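PDB 6I1A: rutinosidase from Aspergillus niger, which cleaves the disaccharide rutinose from glycosides such as rutin as a family 5 glycoside hydrolase, and is also tentatively classed as an exo-1,3-beta-glucanase. Local coordinates for residues H267-H272 with E282-D287; H272-S277 with A308-T313. All coordinates share one frame; numbering follows the deposited sequence.

Interaction 1: H267-H272 with E282-D287; sequences HYYYEH and EYILAD. With EDO (1,2-ethanediol), chain S; EDO (1,2-ethanediol), chain T.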
ATOM      1  N   HIS A 267       1.470 -10.493  -7.479  1.00 12.12           N
ATOM      2  CA  HIS A 267       0.542  -9.332  -7.472  1.00 12.57           C
ATOM      3  C   HIS A 267      -0.901  -9.807  -7.512  1.00 11.36           C
ATOM      4  O   HIS A 267      -1.314 -10.394  -8.536  1.00 12.90           O
ATOM      5  CB  HIS A 267       0.827  -8.418  -8.700  1.00 11.67           C
ATOM      6  CG  HIS A 267       2.181  -7.802  -8.681  1.00 12.24           C
ATOM      7  ND1 HIS A 267       2.685  -7.148  -7.589  1.00 12.39           N
ATOM      8  CD2 HIS A 267       3.129  -7.784  -9.652  1.00 13.32           C
ATOM      9  CE1 HIS A 267       3.910  -6.701  -7.915  1.00 13.13           C
ATOM     10  NE2 HIS A 267       4.221  -7.092  -9.160  1.00 12.59           N
ATOM     11  N   TYR A 268      -1.623  -9.518  -6.451  1.00 11.67           N
ATOM     12  CA  TYR A 268      -3.037  -9.876  -6.306  1.00 11.82           C
ATOM     13  C   TYR A 268      -3.848  -8.670  -5.918  1.00 12.35           C
ATOM     14  O   TYR A 268      -3.339  -7.650  -5.441  1.00 12.95           O
ATOM     15  CB  TYR A 268      -3.171 -10.993  -5.259  1.00 12.26           C
ATOM     16  CG  TYR A 268      -2.655 -12.336  -5.700  1.00 12.59           C
ATOM     17  CD1 TYR A 268      -3.353 -13.075  -6.633  1.00 12.68           C
ATOM     18  CD2 TYR A 268      -1.464 -12.866  -5.206  1.00 13.47           C
ATOM     19  CE1 TYR A 268      -2.962 -14.348  -7.010  1.00 12.84           C
ATOM     20  CE2 TYR A 268      -1.084 -14.150  -5.560  1.00 12.54           C
ATOM     21  CZ  TYR A 268      -1.818 -14.873  -6.463  1.00 12.54           C
ATOM     22  OH  TYR A 268      -1.465 -16.195  -6.737  1.00 13.86           O
ATOM     23  N   TYR A 269      -5.145  -8.794  -6.151  1.00 12.16           N
ATOM     24  CA  TYR A 269      -6.102  -7.649  -6.064  1.00 12.58           C
ATOM     25  C   TYR A 269      -7.369  -7.983  -5.307  1.00 13.24           C
ATOM     26  O   TYR A 269      -8.255  -7.129  -5.270  1.00 13.53           O
ATOM     27  CB  TYR A 269      -6.422  -7.158  -7.468  1.00 12.87           C
ATOM     28  CG  TYR A 269      -5.174  -6.882  -8.247  1.00 12.16           C
ATOM     29  CD1 TYR A 269      -4.422  -5.720  -8.104  1.00 12.66           C
ATOM     30  CD2 TYR A 269      -4.711  -7.818  -9.152  1.00 13.81           C
ATOM     31  CE1 TYR A 269      -3.215  -5.538  -8.754  1.00 12.20           C
ATOM     32  CE2 TYR A 269      -3.509  -7.658  -9.809  1.00 13.17           C
ATOM     33  CZ  TYR A 269      -2.739  -6.523  -9.613  1.00 11.35           C
ATOM     34  OH  TYR A 269      -1.541  -6.334 -10.223  1.00 12.42           O
ATOM     35  N   TYR A 270      -7.485  -9.173  -4.731  1.00 13.11           N
ATOM     36  CA  TYR A 270      -8.789  -9.734  -4.303  1.00 13.12           C
ATOM     37  C   TYR A 270      -9.137  -9.323  -2.877  1.00 14.11           C
ATOM     38  O   TYR A 270     -10.288  -9.582  -2.440  1.00 14.53           O
ATOM     39  CB  TYR A 270      -8.819 -11.266  -4.446  1.00 14.20           C
ATOM     40  CG  TYR A 270      -7.779 -12.001  -3.637  1.00 14.48           C
ATOM     41  CD1 TYR A 270      -7.948 -12.287  -2.292  1.00 15.30           C
ATOM     42  CD2 TYR A 270      -6.595 -12.425  -4.203  1.00 13.52           C
ATOM     43  CE1 TYR A 270      -6.944 -12.901  -1.546  1.00 16.93           C
ATOM     44  CE2 TYR A 270      -5.594 -13.074  -3.483  1.00 13.83           C
ATOM     45  CZ  TYR A 270      -5.786 -13.340  -2.150  1.00 17.31           C
ATOM     46  OH  TYR A 270      -4.787 -14.013  -1.420  1.00 19.31           O
ATOM     47  N   GLU A 271      -8.210  -8.677  -2.132  1.00 14.92           N
ATOM     48  CA  GLU A 271      -8.593  -8.083  -0.823  1.00 15.84           C
ATOM     49  C   GLU A 271      -7.749  -6.837  -0.566  1.00 15.76           C
ATOM     50  O   GLU A 271      -6.680  -6.638  -1.156  1.00 15.63           O
ATOM     51  CB  GLU A 271      -8.412  -9.088   0.306  1.00 17.95           C
ATOM     52  CG  GLU A 271      -6.984  -9.563   0.476  1.00 19.72           C
ATOM     53  CD  GLU A 271      -6.815 -10.730   1.462  1.00 25.14           C
ATOM     54  OE1 GLU A 271      -7.804 -11.376   1.811  1.00 29.27           O
ATOM     55  OE2 GLU A 271      -5.632 -11.047   1.753  1.00 32.73           O
ATOM     56  N   HIS A 272      -8.217  -6.052   0.416  1.00 18.13           N
ATOM     57  CA  HIS A 272      -7.421  -4.971   1.047  1.00 19.15           C
ATOM     58  C   HIS A 272      -7.149  -3.773   0.124  1.00 16.65           C
ATOM     59  O   HIS A 272      -6.185  -3.045   0.335  1.00 20.26           O
ATOM     60  CB  HIS A 272      -6.090  -5.527   1.601  1.00 22.31           C
ATOM     61  CG  HIS A 272      -6.317  -6.566   2.648  1.00 25.69           C
ATOM     62  ND1 HIS A 272      -5.357  -7.538   2.939  1.00 32.25           N
ATOM     63  CD2 HIS A 272      -7.339  -6.746   3.510  1.00 28.44           C
ATOM     64  CE1 HIS A 272      -5.820  -8.280   3.911  1.00 25.41           C
ATOM     65  NE2 HIS A 272      -7.021  -7.830   4.298  1.00 31.35           N
ATOM     66  N   GLU A 282      -5.724  -0.361 -13.919  1.00 13.38           N
ATOM     67  CA  GLU A 282      -5.040   0.720 -13.189  1.00 14.05           C
ATOM     68  C   GLU A 282      -4.187   0.152 -12.066  1.00 13.01           C
ATOM     69  O   GLU A 282      -3.021   0.597 -11.889  1.00 14.46           O
ATOM     70  CB  GLU A 282      -6.039   1.735 -12.641  1.00 16.12           C
ATOM     71  CG  GLU A 282      -6.796   2.457 -13.726  1.00 19.54           C
ATOM     72  CD  GLU A 282      -8.033   3.186 -13.212  1.00 27.94           C
ATOM     73  OE1 GLU A 282      -8.094   3.521 -12.052  1.00 25.29           O
ATOM     74  OE2 GLU A 282      -8.998   3.269 -13.991  1.00 38.32           O
ATOM     75  N   TYR A 283      -4.720  -0.803 -11.365  1.00 13.16           N
ATOM     76  CA  TYR A 283      -3.988  -1.455 -10.232  1.00 12.95           C
ATOM     77  C   TYR A 283      -2.843  -2.299 -10.786  1.00 11.87           C
ATOM     78  O   TYR A 283      -1.717  -2.352 -10.211  1.00 11.71           O
ATOM     79  CB  TYR A 283      -4.921  -2.285  -9.363  1.00 13.96           C
ATOM     80  CG  TYR A 283      -5.725  -1.463  -8.389  1.00 12.82           C
ATOM     81  CD1 TYR A 283      -6.924  -0.879  -8.739  1.00 15.43           C
ATOM     82  CD2 TYR A 283      -5.245  -1.228  -7.121  1.00 14.82           C
ATOM     83  CE1 TYR A 283      -7.616  -0.056  -7.875  1.00 15.68           C
ATOM     84  CE2 TYR A 283      -5.957  -0.443  -6.217  1.00 15.00           C
ATOM     85  CZ  TYR A 283      -7.162   0.116  -6.586  1.00 16.05           C
ATOM     86  OH  TYR A 283      -7.861   0.965  -5.734  1.00 16.72           O
ATOM     87  N   ILE A 284      -3.075  -2.994 -11.899  1.00 11.96           N
ATOM     88  CA  ILE A 284      -2.014  -3.781 -12.565  1.00 12.40           C
ATOM     89  C   ILE A 284      -0.883  -2.837 -12.990  1.00 11.71           C
ATOM     90  O   ILE A 284       0.324  -3.116 -12.759  1.00 11.94           O
ATOM     91  CB  ILE A 284      -2.623  -4.557 -13.754  1.00 11.79           C
ATOM     92  CG1 ILE A 284      -3.466  -5.727 -13.241  1.00 13.08           C
ATOM     93  CG2 ILE A 284      -1.584  -5.062 -14.748  1.00 13.06           C
ATOM     94  CD1 ILE A 284      -4.356  -6.375 -14.292  1.00 13.80           C
ATOM     95  N   LEU A 285      -1.237  -1.741 -13.680  1.00 12.51           N
ATOM     96  CA  LEU A 285      -0.203  -0.812 -14.138  1.00 13.28           C
ATOM     97  C   LEU A 285       0.536  -0.196 -12.933  1.00 12.28           C
ATOM     98  O   LEU A 285       1.768  -0.037 -13.014  1.00 12.59           O
ATOM     99  CB  LEU A 285      -0.828   0.274 -15.027  1.00 13.58           C
ATOM    100  CG  LEU A 285       0.147   1.303 -15.614  1.00 16.08           C
ATOM    101  CD1 LEU A 285       1.184   0.609 -16.474  1.00 15.57           C
ATOM    102  CD2 LEU A 285      -0.612   2.341 -16.425  1.00 18.36           C
ATOM    103  N   ALA A 286      -0.131   0.102 -11.830  1.00 12.56           N
ATOM    104  CA  ALA A 286       0.526   0.654 -10.638  1.00 12.44           C
ATOM    105  C   ALA A 286       1.598  -0.324 -10.115  1.00 12.44           C
ATOM    106  O   ALA A 286       2.757   0.062  -9.804  1.00 13.02           O
ATOM    107  CB  ALA A 286      -0.487   0.998  -9.563  1.00 14.08           C
ATOM    108  N   ASP A 287       1.265  -1.601 -10.045  1.00 12.05           N
ATOM    109  CA  ASP A 287       2.221  -2.616  -9.599  1.00 12.82           C
ATOM    110  C   ASP A 287       3.402  -2.645 -10.545  1.00 13.26           C
ATOM    111  O   ASP A 287       4.565  -2.740 -10.130  1.00 13.86           O
ATOM    112  CB  ASP A 287       1.541  -3.987  -9.508  1.00 12.36           C
ATOM    113  CG  ASP A 287       0.621  -4.151  -8.318  1.00 13.90           C
ATOM    114  OD1 ASP A 287       0.710  -3.341  -7.348  1.00 14.57           O
ATOM    115  OD2 ASP A 287      -0.159  -5.105  -8.324  1.00 13.23           O
TER
HETATM  116  C1  EDO S 417      -4.888   2.134  -8.716  1.00 28.20           C
HETATM  117  O1  EDO S 417      -3.651   2.809  -8.529  1.00 36.35           O
HETATM  118  C2  EDO S 417      -6.022   3.061  -8.791  1.00 28.74           C
HETATM  119  O2  EDO S 417      -6.163   3.688 -10.007  1.00 32.33           O
HETATM  120  C1  EDO T 418      -7.131  -9.735   7.508  1.00 32.86           C
HETATM  121  O1  EDO T 418      -6.761 -10.048   6.128  1.00 28.07           O
HETATM  122  C2  EDO T 418      -8.497  -9.200   7.706  1.00 36.63           C
HETATM  123  O2  EDO T 418      -8.865  -8.205   6.756  1.00 33.79           O
HETATM  124  O   HOH W   1      -1.240  -5.823  -5.919  1.00 15.80           O

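Interaction 2: H272-S277 with A308-T313; sequences HMDSSS and ATYNNT. With EDO (1,2-ethanediol), chain T.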
ATOM      1  N   HIS A 272      -8.217  -6.052   0.416  1.00 18.13           N
ATOM      2  CA  HIS A 272      -7.421  -4.971   1.047  1.00 19.15           C
ATOM      3  C   HIS A 272      -7.149  -3.773   0.124  1.00 16.65           C
ATOM      4  O   HIS A 272      -6.185  -3.045   0.335  1.00 20.26           O
ATOM      5  CB  HIS A 272      -6.090  -5.527   1.601  1.00 22.31           C
ATOM      6  CG  HIS A 272      -6.317  -6.566   2.648  1.00 25.69           C
ATOM      7  ND1 HIS A 272      -5.357  -7.538   2.939  1.00 32.25           N
ATOM      8  CD2 HIS A 272      -7.339  -6.746   3.510  1.00 28.44           C
ATOM      9  CE1 HIS A 272      -5.820  -8.280   3.911  1.00 25.41           C
ATOM     10  NE2 HIS A 272      -7.021  -7.830   4.298  1.00 31.35           N
ATOM     11  N   MET A 273      -8.015  -3.560  -0.867  1.00 16.26           N
ATOM     12  CA  MET A 273      -7.878  -2.376  -1.725  1.00 17.23           C
ATOM     13  C   MET A 273      -9.235  -2.131  -2.391  1.00 14.59           C
ATOM     14  O   MET A 273     -10.072  -2.990  -2.433  1.00 14.96           O
ATOM     15  CB  MET A 273      -6.766  -2.553  -2.769  1.00 18.19           C
ATOM     16  CG  MET A 273      -7.058  -3.669  -3.727  1.00 17.47           C
ATOM     17  SD  MET A 273      -5.638  -4.125  -4.774  1.00 17.18           S
ATOM     18  CE  MET A 273      -4.660  -5.028  -3.583  1.00 19.01           C
ATOM     19  N   ASP A 274      -9.360  -0.943  -2.965  1.00 14.55           N
ATOM     20  CA  ASP A 274     -10.596  -0.522  -3.663  1.00 14.66           C
ATOM     21  C   ASP A 274     -10.551  -0.924  -5.128  1.00 15.57           C
ATOM     22  O   ASP A 274     -10.970  -0.165  -6.049  1.00 15.08           O
ATOM     23  CB  ASP A 274     -10.764   0.965  -3.434  1.00 15.46           C
ATOM     24  CG  ASP A 274     -11.102   1.302  -1.991  1.00 16.77           C
ATOM     25  OD1 ASP A 274     -11.878   0.522  -1.408  1.00 19.32           O
ATOM     26  OD2 ASP A 274     -10.582   2.297  -1.524  1.00 15.94           O
ATOM     27  N   SER A 275     -10.083  -2.143  -5.403  1.00 13.71           N
ATOM     28  CA  SER A 275     -10.061  -2.661  -6.762  1.00 13.17           C
ATOM     29  C   SER A 275     -11.451  -3.156  -7.211  1.00 12.77           C
ATOM     30  O   SER A 275     -12.208  -3.699  -6.388  1.00 13.99           O
ATOM     31  CB  SER A 275      -9.049  -3.738  -6.912  1.00 13.72           C
ATOM     32  OG  SER A 275      -9.350  -4.799  -6.047  1.00 14.58           O
ATOM     33  N   SER A 276     -11.707  -3.013  -8.500  1.00 13.49           N
ATOM     34  CA  SER A 276     -12.905  -3.556  -9.151  1.00 13.68           C
ATOM     35  C   SER A 276     -12.505  -4.206 -10.464  1.00 13.62           C
ATOM     36  O   SER A 276     -11.397  -3.966 -10.981  1.00 13.33           O
ATOM     37  CB  SER A 276     -13.912  -2.433  -9.415  1.00 14.73           C
ATOM     38  OG  SER A 276     -13.373  -1.524 -10.358  1.00 15.60           O
ATOM     39  N   SER A 277     -13.427  -4.929 -11.121  1.00 14.15           N
ATOM     40  CA  SER A 277     -13.106  -5.380 -12.478  1.00 14.71           C
ATOM     41  C   SER A 277     -12.867  -4.195 -13.419  1.00 14.65           C
ATOM     42  O   SER A 277     -12.013  -4.263 -14.298  1.00 14.75           O
ATOM     43  CB  SER A 277     -14.091  -6.320 -13.038  1.00 14.91           C
ATOM     44  OG  SER A 277     -14.210  -7.507 -12.257  1.00 15.36           O
ATOM     45  N   ALA A 308     -10.908  -9.032  -8.308  1.00 13.79           N
ATOM     46  CA  ALA A 308     -10.881  -7.757  -7.557  1.00 13.74           C
ATOM     47  C   ALA A 308     -11.551  -7.862  -6.186  1.00 13.53           C
ATOM     48  O   ALA A 308     -12.218  -8.857  -5.868  1.00 14.95           O
ATOM     49  CB  ALA A 308     -11.563  -6.714  -8.413  1.00 14.62           C
ATOM     50  N   THR A 309     -11.349  -6.852  -5.342  1.00 14.27           N
ATOM     51  CA  THR A 309     -11.933  -6.843  -3.997  1.00 14.27           C
ATOM     52  C   THR A 309     -13.442  -6.592  -4.084  1.00 17.44           C
ATOM     53  O   THR A 309     -14.198  -7.248  -3.341  1.00 17.92           O
ATOM     54  CB  THR A 309     -11.222  -5.825  -3.117  1.00 14.90           C
ATOM     55  OG1 THR A 309      -9.836  -6.205  -2.972  1.00 15.60           O
ATOM     56  CG2 THR A 309     -11.860  -5.752  -1.745  1.00 16.53           C
ATOM     57  N   TYR A 310     -13.841  -5.728  -4.993  1.00 16.15           N
ATOM     58  CA  TYR A 310     -15.268  -5.372  -5.150  1.00 16.45           C
ATOM     59  C   TYR A 310     -15.681  -5.507  -6.601  1.00 17.42           C
ATOM     60  O   TYR A 310     -14.910  -5.464  -7.545  1.00 16.36           O
ATOM     61  CB  TYR A 310     -15.443  -3.901  -4.738  1.00 16.89           C
ATOM     62  CG  TYR A 310     -15.056  -3.555  -3.342  1.00 18.84           C
ATOM     63  CD1 TYR A 310     -15.876  -3.884  -2.268  1.00 21.29           C
ATOM     64  CD2 TYR A 310     -13.816  -3.019  -3.023  1.00 18.80           C
ATOM     65  CE1 TYR A 310     -15.528  -3.603  -0.955  1.00 21.97           C
ATOM     66  CE2 TYR A 310     -13.465  -2.717  -1.711  1.00 18.74           C
ATOM     67  CZ  TYR A 310     -14.301  -3.040  -0.655  1.00 21.42           C
ATOM     68  OH  TYR A 310     -13.936  -2.712   0.636  1.00 23.51           O
ATOM     69  N   ASN A 311     -17.005  -5.619  -6.804  1.00 17.66           N
ATOM     70  CA  ASN A 311     -17.622  -5.441  -8.136  1.00 18.73           C
ATOM     71  C   ASN A 311     -16.857  -6.219  -9.205  1.00 16.24           C
ATOM     72  O   ASN A 311     -16.479  -5.667 -10.239  1.00 17.71           O
ATOM     73  CB  ASN A 311     -17.651  -3.957  -8.534  1.00 19.11           C
ATOM     74  CG  ASN A 311     -18.507  -3.127  -7.604  1.00 25.93           C
ATOM     75  OD1 ASN A 311     -19.302  -3.659  -6.854  1.00 33.53           O
ATOM     76  ND2 ASN A 311     -18.299  -1.826  -7.619  1.00 35.42           N
ATOM     77  N   ASN A 312     -16.751  -7.518  -8.984  1.00 15.79           N
ATOM     78  CA  ASN A 312     -16.265  -8.428 -10.031  1.00 16.63           C
ATOM     79  C   ASN A 312     -17.309  -8.599 -11.108  1.00 17.20           C
ATOM     80  O   ASN A 312     -18.508  -8.836 -10.753  1.00 18.92           O
ATOM     81  CB  ASN A 312     -15.847  -9.783  -9.477  1.00 19.04           C
ATOM     82  CG  ASN A 312     -14.537  -9.693  -8.680  1.00 16.07           C
ATOM     83  OD1 ASN A 312     -13.472  -9.692  -9.315  1.00 15.22           O
ATOM     84  ND2 ASN A 312     -14.624  -9.616  -7.358  1.00 15.91           N
ATOM     85  N   THR A 313     -16.878  -8.517 -12.323  1.00 16.56           N
ATOM     86  CA  THR A 313     -17.752  -8.820 -13.475  1.00 19.32           C
ATOM     87  C   THR A 313     -17.109  -9.838 -14.380  1.00 18.62           C
ATOM     88  O   THR A 313     -15.909  -9.764 -14.759  1.00 18.85           O
ATOM     89  CB  THR A 313     -18.145  -7.538 -14.206  1.00 22.34           C
ATOM     90  OG1 THR A 313     -17.044  -7.013 -14.926  1.00 21.38           O
ATOM     91  CG2 THR A 313     -18.543  -6.381 -13.317  1.00 25.03           C
TER
HETATM   92  C1  EDO T 418      -7.131  -9.735   7.508  1.00 32.86           C
HETATM   93  O1  EDO T 418      -6.761 -10.048   6.128  1.00 28.07           O
HETATM   94  C2  EDO T 418      -8.497  -9.200   7.706  1.00 36.63           C
HETATM   95  O2  EDO T 418      -8.865  -8.205   6.756  1.00 33.79           O
HETATM   96  O   HOH W   2     -11.447  -1.223   0.750  1.00 28.35           O
HETATM   97  O   HOH W   3     -12.269  -9.408 -11.807  1.00 13.87           O

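Interaction 1: H267-H272 with E282-D287
Tyr283 meets Tyr269 through its CB, which lies 3.7 Å from Tyr269 CD1; the two side chains run past each other in opposite directions, and the Tyr283 ring carries on away from the strand toward Met273 and Asp274. A 1,2-ethanediol molecule, probably from the crystallisation liquor, sits with C1 over the centre of one face of the Tyr283 ring. One residue on, Ile284 crosses Tyr269 at about a right angle, its CG1 3.8 Å from Tyr269 CZ, and Trp328 of helix 317-331 touches both side chains. Asp287 ends the row as the polar centre of the contact. The backbone puts its CB over the middle of the His267 imidazole, 3.8 Å from the ring centroid, in a CH-pi contact; chi1 of -75° then turns the carboxylate to stack at a slight tilt on that ring and offer OD2 to Tyr269. Tyr269 OH donates to Asp287 OD2 at 2.7 Å, arriving on the anti side and 23° out of the carboxylate plane. A water that donates to the same OD2 also donates to Tyr268 O at 2.8 Å, while Asp287 OD1 forms a salt bridge with Lys291. Both oxygens of this buried carboxylate are thus satisfied, consistent with an ionised group. Strand 267-269 and helical segment 282-287 run roughly antiparallel at 153°, as in the beta-alpha-beta units of a TIM barrel, here 261-269, 280-290 and 299-308.

Interaction 2: H272-S277 with A308-T313
Ser275 and Tyr310 join the two loops by their backbones, Tyr310 N donating to Ser275 O at 3.0 Å. A longer bond follows from Ser277 N to Asn311 O at 3.3 Å, and between the two Ser276 CA directs its hydrogen at Tyr310 O, with 3.2 Å from CA to O. Side chain meets backbone at Ser277: its OG, anti to the carbonyl carbon (chi1 -60°), accepts the N-H of Thr313, N to OG 2.9 Å, in a fairly straight bond of 162°, and gives its proton to a water that in turn donates to Asn312 OD1. That amide clips its own loop shut, because OD1 also takes the N-H of Ala308, N to OD1 2.8 Å, and ND2 donates to Ala308 O at 2.9 Å. The hydroxyls of Ser275 and Thr309 both bond to the backbone oxygen of Tyr269. A second water links Asp274 OD1 to Tyr310 OH, the two side chains lying side by side and pointing the same way, while Asp274 OD2 forms a salt bridge with Lys246 of the second subunit. Packing fills in the rest: Ala308 CB presses on the backbone of Ser276, 3.4 Å from its C, and Thr309 CB lies 3.1 Å from Met273 O. The paired loops follow strands 261-269 and 299-308 and lead into helices 280-290 and 317-331; Tyr283 of helix 280-290 touches Met273, Asp274 and Ser275, and Asn320 of helix 317-331 donates to Ser277 O.

From the N terminus the chain leaves strand 261-269 through 267-272 and, sharing His272, enters 272-277. Interaction 1 closes the first loop when helix 280-290 brings 282-287 back against the strand end. Interaction 2 closes a wider one, across helix 280-290 and strand 299-308. The two cross rather than nest, because their segments alternate along the chain: 267-272, 272-277, 282-287, 308-313. Tyr269, of interaction 1, also touches interaction 2: its ring packs on the helix, while its carbonyl oxygen faces the two loops. Together they tie two neighbouring barrel strands, the helix between them and both following loops, on a side that also meets the second subunit.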